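Local coordinates for formyltransferase PseJ (Anoxybacillus kamchatkensis G10, PDB 6EDK), which belongs to the formyl transferase family and is built on a mixed beta sheet with a long helix packed on one face, at residues A[45-50]-A[168-173]; A[93-98]-A[104-109]; A[117-122]-A[152-157]. All blocks are in the same frame, centred on the assembly; numbering follows the deposited sequence.

Overall arrangement
The three contacts all reach one mixed six-stranded sheet, yet differ in depth and chemistry. Contact 1 is peripheral, its centre about 18 Å from the centre of the chain, and there a salt bridge joins the entry to edge strand 48-52 to the C-terminal end region of helix 147-169. The centres of contacts 2 and 3 lie about 8 Å from the chain centre, and both rest on apolar packing. Contact 3 presses the same helix 147-169 against strand 118-123 and is buried; contact 2, partly buried, packs the first residue of helix 106-112 on the loop after strand 90-94. These two touch through H94 O and T120 N, 2.9 Å apart, on neighbouring strands.

Contact 1. Residues A[45-50]-A[168-173]; sequences FEDEVT and LIRLGK
R170 sends CG anti to its own N (chi1 -168°) and then runs extended to NE, while D47 turns CG anti to its carbonyl carbon, and between them these torsions bring guanidinium and carboxylate together. R170 lies in the C-terminal end region of helix 147-169, which closes in a Schellman motif: K173 N bonds to L168 O, G172 N bonds to I169 O, and G172 takes the positive phi. The salt bridge uses NE, which donates to D47 OD2 at 3.0 Å. An N-H...O angle of 166° makes the bond nearly straight; D47 OD2 lies close to the guanidinium plane and is approached on its syn side, though somewhat out of the carboxylate plane. D47 OD1 takes a second bond from G26 N, so both oxygens of this buried carboxylate have a partner, which should favour the charged form. F45 covers one guanidinium face with its CB, 3.6 Å from R170 NE. Its ring, meeting F41 and W166 edge-to-face, stands 34° from the guanidinium plane. The pairing ties the loop before edge strand 48-52 to the helix end. On the NE flank of the guanidinium, R170 NH2 stands 3.1 Å from F45 O.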
ATOM      1  N   PHE A  45     -11.485 -13.141 -12.620  1.00 40.88           N
ATOM      2  CA  PHE A  45     -10.609 -14.317 -12.675  1.00 42.36           C
ATOM      3  C   PHE A  45     -11.295 -15.565 -12.085  1.00 47.91           C
ATOM      4  O   PHE A  45     -10.622 -16.590 -11.869  1.00 47.74           O
ATOM      5  CB  PHE A  45      -9.288 -14.075 -11.944  1.00 39.31           C
ATOM      6  CG  PHE A  45      -8.385 -13.046 -12.641  1.00 40.41           C
ATOM      7  CD1 PHE A  45      -8.629 -11.682 -12.491  1.00 38.06           C
ATOM      8  CD2 PHE A  45      -7.339 -13.446 -13.445  1.00 42.00           C
ATOM      9  CE1 PHE A  45      -7.826 -10.733 -13.162  1.00 33.60           C
ATOM     10  CE2 PHE A  45      -6.508 -12.498 -14.114  1.00 44.83           C
ATOM     11  CZ  PHE A  45      -6.746 -11.165 -13.969  1.00 39.95           C
ATOM     12  N   GLU A  46     -12.580 -15.457 -11.764  1.00 49.68           N
ATOM     13  CA  GLU A  46     -13.408 -16.537 -11.193  1.00 54.58           C
ATOM     14  C   GLU A  46     -13.134 -16.810  -9.722  1.00 55.69           C
ATOM     15  O   GLU A  46     -13.535 -17.844  -9.195  1.00 55.48           O
ATOM     16  CB  GLU A  46     -13.251 -17.834 -11.989  1.00 53.98           C
ATOM     17  CG  GLU A  46     -13.694 -17.702 -13.439  1.00 58.65           C
ATOM     18  CD  GLU A  46     -14.971 -16.886 -13.603  1.00 74.88           C
ATOM     19  OE1 GLU A  46     -16.035 -17.305 -13.078  1.00 85.63           O
ATOM     20  OE2 GLU A  46     -14.908 -15.809 -14.254  1.00 77.29           O
ATOM     21  N   ASP A  47     -12.491 -15.894  -9.022  1.00 49.11           N
ATOM     22  CA  ASP A  47     -12.359 -16.009  -7.583  1.00 47.04           C
ATOM     23  C   ASP A  47     -13.542 -15.336  -6.912  1.00 42.99           C
ATOM     24  O   ASP A  47     -14.235 -14.503  -7.502  1.00 41.23           O
ATOM     25  CB  ASP A  47     -11.042 -15.393  -7.109  1.00 51.92           C
ATOM     26  CG  ASP A  47      -9.840 -16.099  -7.702  1.00 57.75           C
ATOM     27  OD1 ASP A  47      -9.920 -17.322  -7.848  1.00 57.15           O
ATOM     28  OD2 ASP A  47      -8.829 -15.436  -8.042  1.00 52.82           O
ATOM     29  N   GLU A  48     -13.823 -15.737  -5.673  1.00 41.38           N
ATOM     30  CA  GLU A  48     -14.871 -15.091  -4.918  1.00 43.36           C
ATOM     31  C   GLU A  48     -14.195 -14.088  -3.991  1.00 38.31           C
ATOM     32  O   GLU A  48     -13.080 -14.301  -3.532  1.00 42.70           O
ATOM     33  CB  GLU A  48     -15.757 -16.096  -4.170  1.00 53.89           C
ATOM     34  CG  GLU A  48     -15.414 -16.380  -2.739  1.00 65.53           C
ATOM     35  CD  GLU A  48     -16.471 -17.291  -2.060  1.00 80.07           C
ATOM     36  OE1 GLU A  48     -17.123 -18.094  -2.787  1.00 75.57           O
ATOM     37  OE2 GLU A  48     -16.649 -17.191  -0.813  1.00 77.71           O
ATOM     38  N   VAL A  49     -14.852 -12.988  -3.782  1.00 33.34           N
ATOM     39  CA  VAL A  49     -14.280 -11.878  -3.054  1.00 38.06           C
ATOM     40  C   VAL A  49     -15.173 -11.471  -1.908  1.00 39.38           C
ATOM     41  O   VAL A  49     -16.386 -11.324  -2.065  1.00 43.27           O
ATOM     42  CB  VAL A  49     -14.040 -10.649  -3.995  1.00 38.97           C
ATOM     43  CG1 VAL A  49     -13.525  -9.526  -3.165  1.00 38.94           C
ATOM     44  CG2 VAL A  49     -13.114 -11.062  -5.137  1.00 38.22           C
ATOM     45  N   THR A  50     -14.562 -11.205  -0.777  1.00 30.71           N
ATOM     46  CA  THR A  50     -15.237 -10.550   0.339  1.00 33.50           C
ATOM     47  C   THR A  50     -14.390  -9.382   0.759  1.00 36.54           C
ATOM     48  O   THR A  50     -13.189  -9.378   0.521  1.00 37.50           O
ATOM     49  CB  THR A  50     -15.419 -11.501   1.554  1.00 42.91           C
ATOM     50  OG1 THR A  50     -14.143 -11.811   2.099  1.00 47.65           O
ATOM     51  CG2 THR A  50     -16.135 -12.798   1.128  1.00 43.73           C
ATOM     52  N   LEU A 168       0.184 -12.900 -12.457  1.00 41.22           N
ATOM     53  CA  LEU A 168       1.319 -13.638 -11.934  1.00 44.43           C
ATOM     54  C   LEU A 168       1.214 -13.847 -10.434  1.00 44.50           C
ATOM     55  O   LEU A 168       1.446 -14.952  -9.955  1.00 43.50           O
ATOM     56  CB  LEU A 168       2.629 -12.909 -12.284  1.00 43.26           C
ATOM     57  CG  LEU A 168       2.935 -12.809 -13.793  1.00 46.07           C
ATOM     58  CD1 LEU A 168       4.086 -11.868 -14.058  1.00 45.69           C
ATOM     59  CD2 LEU A 168       3.260 -14.184 -14.396  1.00 46.99           C
ATOM     60  N   ILE A 169       0.926 -12.776  -9.660  1.00 39.33           N
ATOM     61  CA  ILE A 169       0.863 -12.912  -8.215  1.00 40.29           C
ATOM     62  C   ILE A 169      -0.168 -13.967  -7.827  1.00 43.80           C
ATOM     63  O   ILE A 169       0.010 -14.724  -6.868  1.00 45.65           O
ATOM     64  CB  ILE A 169       0.512 -11.565  -7.559  1.00 36.56           C
ATOM     65  CG1 ILE A 169       1.584 -10.561  -7.891  1.00 32.18           C
ATOM     66  CG2 ILE A 169       0.355 -11.753  -6.033  1.00 39.31           C
ATOM     67  CD1 ILE A 169       1.199  -9.111  -7.464  1.00 35.58           C
ATOM     68  N   ARG A 170      -1.277 -13.997  -8.561  1.00 40.62           N
ATOM     69  CA  ARG A 170      -2.375 -14.914  -8.269  1.00 44.78           C
ATOM     70  C   ARG A 170      -1.914 -16.366  -8.231  1.00 51.33           C
ATOM     71  O   ARG A 170      -2.527 -17.196  -7.554  1.00 54.75           O
ATOM     72  CB  ARG A 170      -3.423 -14.739  -9.362  1.00 46.32           C
ATOM     73  CG  ARG A 170      -4.700 -15.374  -9.071  1.00 54.13           C
ATOM     74  CD  ARG A 170      -5.650 -14.935 -10.136  1.00 61.86           C
ATOM     75  NE  ARG A 170      -6.771 -15.862 -10.171  1.00 62.93           N
ATOM     76  CZ  ARG A 170      -6.807 -16.942 -10.937  1.00 62.93           C
ATOM     77  NH1 ARG A 170      -5.785 -17.212 -11.767  1.00 54.76           N
ATOM     78  NH2 ARG A 170      -7.869 -17.737 -10.890  1.00 77.41           N
ATOM     79  N   LEU A 171      -0.846 -16.683  -8.951  1.00 51.79           N
ATOM     80  CA  LEU A 171      -0.349 -18.049  -9.085  1.00 54.30           C
ATOM     81  C   LEU A 171       0.978 -18.273  -8.364  1.00 61.38           C
ATOM     82  O   LEU A 171       1.696 -19.218  -8.692  1.00 65.47           O
ATOM     83  CB  LEU A 171      -0.218 -18.380 -10.564  1.00 57.85           C
ATOM     84  CG  LEU A 171      -1.530 -18.206 -11.332  1.00 60.15           C
ATOM     85  CD1 LEU A 171      -1.336 -18.475 -12.794  1.00 54.61           C
ATOM     86  CD2 LEU A 171      -2.581 -19.136 -10.739  1.00 71.89           C
ATOM     87  N   GLY A 172       1.312 -17.428  -7.392  1.00 59.62           N
ATOM     88  CA  GLY A 172       2.533 -17.604  -6.616  1.00 60.39           C
ATOM     89  C   GLY A 172       3.837 -17.424  -7.376  1.00 61.19           C
ATOM     90  O   GLY A 172       4.875 -17.947  -6.947  1.00 59.75           O
ATOM     91  N   LYS A 173       3.829 -16.643  -8.461  1.00 60.99           N
ATOM     92  CA  LYS A 173       4.991 -16.597  -9.341  1.00 61.12           C
ATOM     93  C   LYS A 173       6.015 -15.502  -9.027  1.00 63.28           C
ATOM     94  O   LYS A 173       7.055 -15.476  -9.698  1.00 66.13           O
ATOM     95  CB  LYS A 173       4.528 -16.458 -10.792  1.00 60.74           C
ATOM     96  CG  LYS A 173       3.849 -17.711 -11.294  1.00 65.87           C
ATOM     97  CD  LYS A 173       3.600 -17.642 -12.782  1.00 67.40           C
ATOM     98  CE  LYS A 173       2.670 -18.752 -13.245  1.00 70.26           C
ATOM     99  NZ  LYS A 173       2.268 -18.545 -14.682  1.00 77.90           N
TER

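Contact 2. Residues A[93-98]-A[104-109]; sequences LHISYL and ADPNLW
P106, the first residue of helix 106-112, sets its ring against H94, I95 and S96, where strand 90-94 gives way to loop. The tight part is at CB: P106 CB lies 3.6 Å from S96 CB. P106 CG meets two further side chains, I95 CG1 at 4.0 Å and, obliquely, H94 CE1 at 4.0 Å. The I95 side chain runs nearly perpendicular to the proline, its chi1 of 55° carrying CG1 to P106 CG. I95 is also the centre of an inverse gamma turn, the bend that takes the chain out of the strand. The polar ends are held by the intervening loop, H94 NE2 by N101 O and S96 OG by W100 O. The looser side begins with A104 and D105, whose CB atoms point away from 93-98; D105 OD2 instead forms a salt bridge with K191. Nearby, L108 N and N107 ND2 bond to a MES molecule, probably from the crystallisation liquor, and the H94 side chain is about 5 Å from bound N-{4-[{[(6S)-2-amino-4-oxo-3,4,5,6,7,8-hexahydropteridin-6-yl]methyl}(formyl)amino]benzoyl}-L-glutamic acid (1YA). I95 touches V119 of strand 118-123 and Y151 and I158 of helix 147-169, so that it is sandwiched between P106 and the long helix, with N107 reaching L154 alongside.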
ATOM      1  N   LEU A  93      -0.723  -2.931  -0.656  1.00 25.46           N
ATOM      2  CA  LEU A  93      -0.476  -1.874  -1.666  1.00 24.35           C
ATOM      3  C   LEU A  93      -0.203  -0.563  -0.950  1.00 25.72           C
ATOM      4  O   LEU A  93      -1.100   0.037  -0.329  1.00 28.77           O
ATOM      5  CB  LEU A  93      -1.672  -1.698  -2.601  1.00 26.04           C
ATOM      6  CG  LEU A  93      -1.904  -2.730  -3.677  1.00 27.42           C
ATOM      7  CD1 LEU A  93      -1.860  -4.176  -3.222  1.00 28.74           C
ATOM      8  CD2 LEU A  93      -3.199  -2.482  -4.419  1.00 29.22           C
ATOM      9  N   HIS A  94       1.053  -0.068  -1.049  1.00 22.68           N
ATOM     10  CA  HIS A  94       1.537   1.076  -0.292  1.00 23.23           C
ATOM     11  C   HIS A  94       2.089   2.096  -1.277  1.00 21.89           C
ATOM     12  O   HIS A  94       2.915   1.739  -2.103  1.00 28.19           O
ATOM     13  CB  HIS A  94       2.664   0.632   0.656  1.00 26.44           C
ATOM     14  CG  HIS A  94       3.183   1.704   1.528  1.00 24.31           C
ATOM     15  ND1 HIS A  94       2.420   2.299   2.501  1.00 28.11           N
ATOM     16  CD2 HIS A  94       4.396   2.303   1.579  1.00 27.58           C
ATOM     17  CE1 HIS A  94       3.125   3.246   3.097  1.00 29.24           C
ATOM     18  NE2 HIS A  94       4.331   3.267   2.555  1.00 28.15           N
ATOM     19  N   ILE A  95       1.649   3.326  -1.175  1.00 24.57           N
ATOM     20  CA  ILE A  95       2.045   4.342  -2.146  1.00 22.75           C
ATOM     21  C   ILE A  95       3.314   5.074  -1.731  1.00 23.65           C
ATOM     22  O   ILE A  95       3.382   6.315  -1.765  1.00 27.01           O
ATOM     23  CB  ILE A  95       0.904   5.284  -2.461  1.00 25.05           C
ATOM     24  CG1 ILE A  95       0.308   5.944  -1.231  1.00 28.24           C
ATOM     25  CG2 ILE A  95      -0.178   4.552  -3.303  1.00 26.27           C
ATOM     26  CD1 ILE A  95      -0.529   7.196  -1.561  1.00 30.29           C
ATOM     27  N   SER A  96       4.338   4.312  -1.393  1.00 26.12           N
ATOM     28  CA  SER A  96       5.688   4.834  -1.343  1.00 23.73           C
ATOM     29  C   SER A  96       6.624   3.874  -2.074  1.00 23.78           C
ATOM     30  O   SER A  96       6.297   2.735  -2.399  1.00 26.40           O
ATOM     31  CB  SER A  96       6.147   5.065   0.122  1.00 24.65           C
ATOM     32  OG  SER A  96       6.672   3.821   0.559  1.00 27.43           O
ATOM     33  N   TYR A  97       7.814   4.366  -2.366  1.00 24.63           N
ATOM     34  CA  TYR A  97       8.910   3.584  -2.903  1.00 22.51           C
ATOM     35  C   TYR A  97       9.649   2.999  -1.702  1.00 23.41           C
ATOM     36  O   TYR A  97      10.583   3.580  -1.183  1.00 27.06           O
ATOM     37  CB  TYR A  97       9.811   4.430  -3.790  1.00 20.84           C
ATOM     38  CG  TYR A  97      10.654   3.565  -4.727  1.00 21.60           C
ATOM     39  CD1 TYR A  97      11.733   2.921  -4.283  1.00 24.25           C
ATOM     40  CD2 TYR A  97      10.249   3.364  -6.073  1.00 26.05           C
ATOM     41  CE1 TYR A  97      12.477   2.090  -5.121  1.00 26.84           C
ATOM     42  CE2 TYR A  97      10.974   2.525  -6.923  1.00 25.80           C
ATOM     43  CZ  TYR A  97      12.100   1.897  -6.406  1.00 29.01           C
ATOM     44  OH  TYR A  97      12.830   1.041  -7.206  1.00 30.05           O
ATOM     45  N   LEU A  98       9.204   1.848  -1.213  1.00 24.80           N
ATOM     46  CA  LEU A  98       9.863   1.297  -0.019  1.00 25.96           C
ATOM     47  C   LEU A  98      11.319   0.953  -0.378  1.00 25.69           C
ATOM     48  O   LEU A  98      11.617   0.482  -1.501  1.00 26.43           O
ATOM     49  CB  LEU A  98       9.126   0.034   0.445  1.00 27.79           C
ATOM     50  CG  LEU A  98       7.744   0.337   1.056  1.00 25.05           C
ATOM     51  CD1 LEU A  98       6.918  -0.929   1.219  1.00 28.70           C
ATOM     52  CD2 LEU A  98       7.771   1.095   2.359  1.00 22.91           C
ATOM     53  N   ALA A 104       2.809   6.437   7.621  1.00 34.91           N
ATOM     54  CA  ALA A 104       1.768   7.388   7.311  1.00 36.27           C
ATOM     55  C   ALA A 104       2.222   8.499   6.370  1.00 33.43           C
ATOM     56  O   ALA A 104       3.407   8.844   6.294  1.00 32.41           O
ATOM     57  CB  ALA A 104       1.261   8.013   8.622  1.00 40.13           C
ATOM     58  N   ASP A 105       1.250   9.053   5.645  1.00 32.91           N
ATOM     59  CA  ASP A 105       1.453  10.211   4.782  1.00 30.78           C
ATOM     60  C   ASP A 105       2.694  10.081   3.882  1.00 27.77           C
ATOM     61  O   ASP A 105       3.489  11.007   3.760  1.00 27.31           O
ATOM     62  CB  ASP A 105       1.553  11.472   5.616  1.00 32.60           C
ATOM     63  CG  ASP A 105       0.332  11.649   6.520  1.00 40.90           C
ATOM     64  OD1 ASP A 105      -0.784  11.593   5.991  1.00 39.70           O
ATOM     65  OD2 ASP A 105       0.505  11.834   7.739  1.00 41.66           O
ATOM     66  N   PRO A 106       2.861   8.944   3.200  1.00 27.15           N
ATOM     67  CA  PRO A 106       4.101   8.787   2.451  1.00 25.02           C
ATOM     68  C   PRO A 106       4.268   9.814   1.349  1.00 26.21           C
ATOM     69  O   PRO A 106       5.405  10.220   1.079  1.00 28.46           O
ATOM     70  CB  PRO A 106       4.039   7.369   1.884  1.00 24.20           C
ATOM     71  CG  PRO A 106       2.541   7.030   1.933  1.00 29.14           C
ATOM     72  CD  PRO A 106       2.015   7.751   3.158  1.00 27.16           C
ATOM     73  N   ASN A 107       3.183  10.247   0.704  1.00 25.20           N
ATOM     74  CA  ASN A 107       3.342  11.214  -0.383  1.00 26.02           C
ATOM     75  C   ASN A 107       3.900  12.518   0.154  1.00 26.98           C
ATOM     76  O   ASN A 107       4.846  13.089  -0.397  1.00 27.25           O
ATOM     77  CB  ASN A 107       2.001  11.426  -1.069  1.00 23.88           C
ATOM     78  CG  ASN A 107       2.058  12.381  -2.249  1.00 25.02           C
ATOM     79  OD1 ASN A 107       2.884  12.243  -3.168  1.00 29.96           O
ATOM     80  ND2 ASN A 107       1.151  13.352  -2.247  1.00 28.68           N
ATOM     81  N   LEU A 108       3.292  13.028   1.219  1.00 27.95           N
ATOM     82  CA  LEU A 108       3.811  14.263   1.821  1.00 26.16           C
ATOM     83  C   LEU A 108       5.267  14.118   2.249  1.00 26.88           C
ATOM     84  O   LEU A 108       6.097  14.974   1.941  1.00 27.82           O
ATOM     85  CB  LEU A 108       2.926  14.645   2.991  1.00 27.52           C
ATOM     86  CG  LEU A 108       3.444  15.865   3.830  1.00 31.25           C
ATOM     87  CD1 LEU A 108       3.445  17.094   2.962  1.00 29.43           C
ATOM     88  CD2 LEU A 108       2.442  16.025   4.996  1.00 37.87           C
ATOM     89  N   TRP A 109       5.608  13.041   2.939  1.00 28.53           N
ATOM     90  CA  TRP A 109       6.970  12.895   3.443  1.00 30.91           C
ATOM     91  C   TRP A 109       7.988  12.725   2.334  1.00 30.25           C
ATOM     92  O   TRP A 109       9.158  13.124   2.500  1.00 29.94           O
ATOM     93  CB  TRP A 109       7.067  11.727   4.412  1.00 32.19           C
ATOM     94  CG  TRP A 109       6.512  12.083   5.711  1.00 31.97           C
ATOM     95  CD1 TRP A 109       5.331  11.682   6.238  1.00 35.00           C
ATOM     96  CD2 TRP A 109       7.107  12.966   6.652  1.00 34.68           C
ATOM     97  NE1 TRP A 109       5.144  12.275   7.486  1.00 38.84           N
ATOM     98  CE2 TRP A 109       6.223  13.078   7.744  1.00 38.44           C
ATOM     99  CE3 TRP A 109       8.315  13.699   6.667  1.00 38.09           C
ATOM    100  CZ2 TRP A 109       6.509  13.886   8.878  1.00 41.15           C
ATOM    101  CZ3 TRP A 109       8.588  14.501   7.792  1.00 42.56           C
ATOM    102  CH2 TRP A 109       7.666  14.580   8.872  1.00 40.84           C
TER

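Contact 3. Residues A[117-122]-A[152-157]; sequences KGVTIH and ERLTQT
The sheet-to-helix packing of the formyl transferase fold is represented here by strand 118-123 and the long helix 147-169, joined chiefly by V119, L154 and T157. V119 directs its CB toward the helix and divides its two methyls between L154 and T157, about one helical turn apart. CG1 reaches the helix backbone, 3.4 Å from L154 O, and also lies 3.8 Å from L154 CD2, the two side chains lying alongside and pointing oppositely. The other methyl, CG2, meets T157 CG2 at 3.9 Å, where the side chains cross obliquely. With chi1 of -58°, V119 turns CG1 anti to its carbonyl carbon and leaves CG2 between backbone N and carbonyl carbon, which lets one residue address both helix positions.

Over these short segments the axes approach to 8.1 Å, with 32° between their N-to-C directions, so strand and helix run roughly alongside. This is the layered alpha/beta pattern in which a helix covers a sheet face: V119 and I121 both turn their CB toward the helix side of the sheet, V119 also touching I158 and L161, and I121 touching L161 and F162. At G118 the backbone takes part, its O standing 3.7 Å from L154 CD2.

The hydroxyl of T157 is bonded within the helix, which is consistent with its methyl being the branch turned to V119. OG1 donates to R153 O at 2.6 Å, and T157 N reaches that same oxygen from the opposite face of the carbonyl plane. Further along the strand, H122 belongs to the 1YA pocket, and its NE2 is hydrogen-bonded to N92 ND2, whereas the V119 side chain is about 13 Å from that ligand.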
ATOM      1  N   LYS A 117      10.230   8.555  -4.874  1.00 26.20           N
ATOM      2  CA  LYS A 117       8.773   8.573  -4.912  1.00 27.73           C
ATOM      3  C   LYS A 117       8.237   7.466  -5.778  1.00 22.93           C
ATOM      4  O   LYS A 117       8.824   7.133  -6.818  1.00 27.20           O
ATOM      5  CB  LYS A 117       8.284   9.924  -5.445  1.00 28.71           C
ATOM      6  CG  LYS A 117       8.774  11.083  -4.552  1.00 29.19           C
ATOM      7  CD  LYS A 117       8.652  12.348  -5.258  1.00 30.80           C
ATOM      8  CE  LYS A 117       9.152  13.519  -4.390  1.00 32.59           C
ATOM      9  NZ  LYS A 117      10.618  13.436  -4.196  1.00 31.23           N
ATOM     10  N   GLY A 118       7.142   6.861  -5.344  1.00 22.94           N
ATOM     11  CA  GLY A 118       6.609   5.750  -6.115  1.00 24.07           C
ATOM     12  C   GLY A 118       5.706   4.862  -5.225  1.00 19.80           C
ATOM     13  O   GLY A 118       5.132   5.316  -4.214  1.00 27.63           O
ATOM     14  N   VAL A 119       5.497   3.679  -5.729  1.00 24.73           N
ATOM     15  CA  VAL A 119       4.493   2.771  -5.155  1.00 19.39           C
ATOM     16  C   VAL A 119       5.062   1.357  -5.075  1.00 24.57           C
ATOM     17  O   VAL A 119       5.910   0.948  -5.863  1.00 31.26           O
ATOM     18  CB  VAL A 119       3.170   2.807  -5.998  1.00 22.36           C
ATOM     19  CG1 VAL A 119       2.527   4.238  -6.116  1.00 22.43           C
ATOM     20  CG2 VAL A 119       3.412   2.202  -7.385  1.00 24.18           C
ATOM     21  N   THR A 120       4.509   0.541  -4.150  1.00 22.38           N
ATOM     22  CA  THR A 120       5.132  -0.740  -3.849  1.00 23.63           C
ATOM     23  C   THR A 120       4.052  -1.749  -3.436  1.00 23.81           C
ATOM     24  O   THR A 120       3.184  -1.408  -2.648  1.00 28.69           O
ATOM     25  CB  THR A 120       6.123  -0.631  -2.674  1.00 23.31           C
ATOM     26  OG1 THR A 120       7.198   0.236  -3.008  1.00 25.85           O
ATOM     27  CG2 THR A 120       6.681  -2.005  -2.353  1.00 23.16           C
ATOM     28  N   ILE A 121       4.111  -2.936  -3.994  1.00 25.36           N
ATOM     29  CA  ILE A 121       3.319  -4.084  -3.541  1.00 23.79           C
ATOM     30  C   ILE A 121       4.267  -5.001  -2.794  1.00 25.77           C
ATOM     31  O   ILE A 121       5.351  -5.306  -3.313  1.00 29.44           O
ATOM     32  CB  ILE A 121       2.702  -4.797  -4.743  1.00 23.02           C
ATOM     33  CG1 ILE A 121       1.795  -3.847  -5.514  1.00 26.12           C
ATOM     34  CG2 ILE A 121       1.881  -6.055  -4.262  1.00 23.87           C
ATOM     35  CD1 ILE A 121       1.307  -4.415  -6.804  1.00 28.47           C
ATOM     36  N   HIS A 122       3.924  -5.344  -1.557  1.00 26.60           N
ATOM     37  CA  HIS A 122       4.840  -6.104  -0.729  1.00 26.22           C
ATOM     38  C   HIS A 122       4.020  -7.167   0.050  1.00 28.80           C
ATOM     39  O   HIS A 122       2.809  -7.026   0.241  1.00 28.13           O
ATOM     40  CB  HIS A 122       5.609  -5.218   0.241  1.00 24.07           C
ATOM     41  CG  HIS A 122       4.779  -4.466   1.225  1.00 28.34           C
ATOM     42  ND1 HIS A 122       4.538  -4.936   2.504  1.00 30.31           N
ATOM     43  CD2 HIS A 122       4.117  -3.288   1.136  1.00 29.96           C
ATOM     44  CE1 HIS A 122       3.786  -4.061   3.145  1.00 30.58           C
ATOM     45  NE2 HIS A 122       3.551  -3.045   2.342  1.00 28.62           N
ATOM     46  N   GLU A 152      -3.008  11.554  -6.477  1.00 26.52           N
ATOM     47  CA  GLU A 152      -3.811  10.881  -7.507  1.00 23.78           C
ATOM     48  C   GLU A 152      -2.946  10.101  -8.447  1.00 26.48           C
ATOM     49  O   GLU A 152      -3.321   9.045  -8.873  1.00 27.21           O
ATOM     50  CB  GLU A 152      -4.649  11.906  -8.285  1.00 27.34           C
ATOM     51  CG  GLU A 152      -5.860  12.364  -7.509  1.00 42.40           C
ATOM     52  CD  GLU A 152      -6.752  11.178  -7.082  1.00 54.85           C
ATOM     53  OE1 GLU A 152      -6.984  10.246  -7.927  1.00 56.61           O
ATOM     54  OE2 GLU A 152      -7.175  11.171  -5.888  1.00 57.48           O
ATOM     55  N   ARG A 153      -1.782  10.619  -8.842  1.00 25.23           N
ATOM     56  CA  ARG A 153      -0.937   9.845  -9.731  1.00 23.45           C
ATOM     57  C   ARG A 153      -0.409   8.564  -9.064  1.00 22.65           C
ATOM     58  O   ARG A 153      -0.311   7.508  -9.707  1.00 26.37           O
ATOM     59  CB  ARG A 153       0.239  10.744 -10.207  1.00 22.13           C
ATOM     60  CG  ARG A 153       1.029  10.117 -11.263  1.00 24.17           C
ATOM     61  CD  ARG A 153       2.225  11.022 -11.712  1.00 24.72           C
ATOM     62  NE  ARG A 153       1.698  12.204 -12.403  1.00 27.87           N
ATOM     63  CZ  ARG A 153       1.804  13.441 -11.964  1.00 29.86           C
ATOM     64  NH1 ARG A 153       2.459  13.694 -10.840  1.00 30.06           N
ATOM     65  NH2 ARG A 153       1.285  14.422 -12.690  1.00 36.07           N
ATOM     66  N   LEU A 154      -0.060   8.637  -7.764  1.00 25.80           N
ATOM     67  CA  LEU A 154       0.381   7.435  -7.077  1.00 21.31           C
ATOM     68  C   LEU A 154      -0.767   6.423  -7.017  1.00 24.81           C
ATOM     69  O   LEU A 154      -0.560   5.234  -7.243  1.00 24.49           O
ATOM     70  CB  LEU A 154       0.823   7.776  -5.641  1.00 24.00           C
ATOM     71  CG  LEU A 154       2.075   8.666  -5.561  1.00 24.20           C
ATOM     72  CD1 LEU A 154       2.177   9.078  -4.069  1.00 25.78           C
ATOM     73  CD2 LEU A 154       3.325   7.969  -5.979  1.00 24.33           C
ATOM     74  N   THR A 155      -1.972   6.901  -6.718  1.00 25.31           N
ATOM     75  CA  THR A 155      -3.135   5.990  -6.612  1.00 26.00           C
ATOM     76  C   THR A 155      -3.389   5.272  -7.941  1.00 25.17           C
ATOM     77  O   THR A 155      -3.565   4.047  -7.989  1.00 27.70           O
ATOM     78  CB  THR A 155      -4.367   6.803  -6.180  1.00 29.03           C
ATOM     79  OG1 THR A 155      -4.153   7.176  -4.809  1.00 33.27           O
ATOM     80  CG2 THR A 155      -5.602   5.981  -6.310  1.00 39.36           C
ATOM     81  N   GLN A 156      -3.377   6.017  -9.041  1.00 25.67           N
ATOM     82  CA  GLN A 156      -3.552   5.385 -10.339  1.00 27.99           C
ATOM     83  C   GLN A 156      -2.431   4.442 -10.679  1.00 26.45           C
ATOM     84  O   GLN A 156      -2.646   3.369 -11.266  1.00 27.92           O
ATOM     85  CB  GLN A 156      -3.642   6.483 -11.444  1.00 32.75           C
ATOM     86  CG  GLN A 156      -4.906   7.330 -11.367  1.00 46.49           C
ATOM     87  CD  GLN A 156      -6.221   6.491 -11.325  1.00 48.54           C
ATOM     88  OE1 GLN A 156      -6.474   5.679 -12.198  1.00 51.52           O
ATOM     89  NE2 GLN A 156      -7.036   6.705 -10.280  1.00 49.26           N
ATOM     90  N   THR A 157      -1.202   4.816 -10.345  1.00 24.50           N
ATOM     91  CA  THR A 157      -0.068   3.961 -10.640  1.00 23.16           C
ATOM     92  C   THR A 157      -0.068   2.649  -9.838  1.00 22.35           C
ATOM     93  O   THR A 157       0.212   1.585 -10.394  1.00 27.33           O
ATOM     94  CB  THR A 157       1.239   4.717 -10.381  1.00 27.21           C
ATOM     95  OG1 THR A 157       1.261   5.968 -11.115  1.00 29.37           O
ATOM     96  CG2 THR A 157       2.441   3.919 -10.755  1.00 28.17           C
TER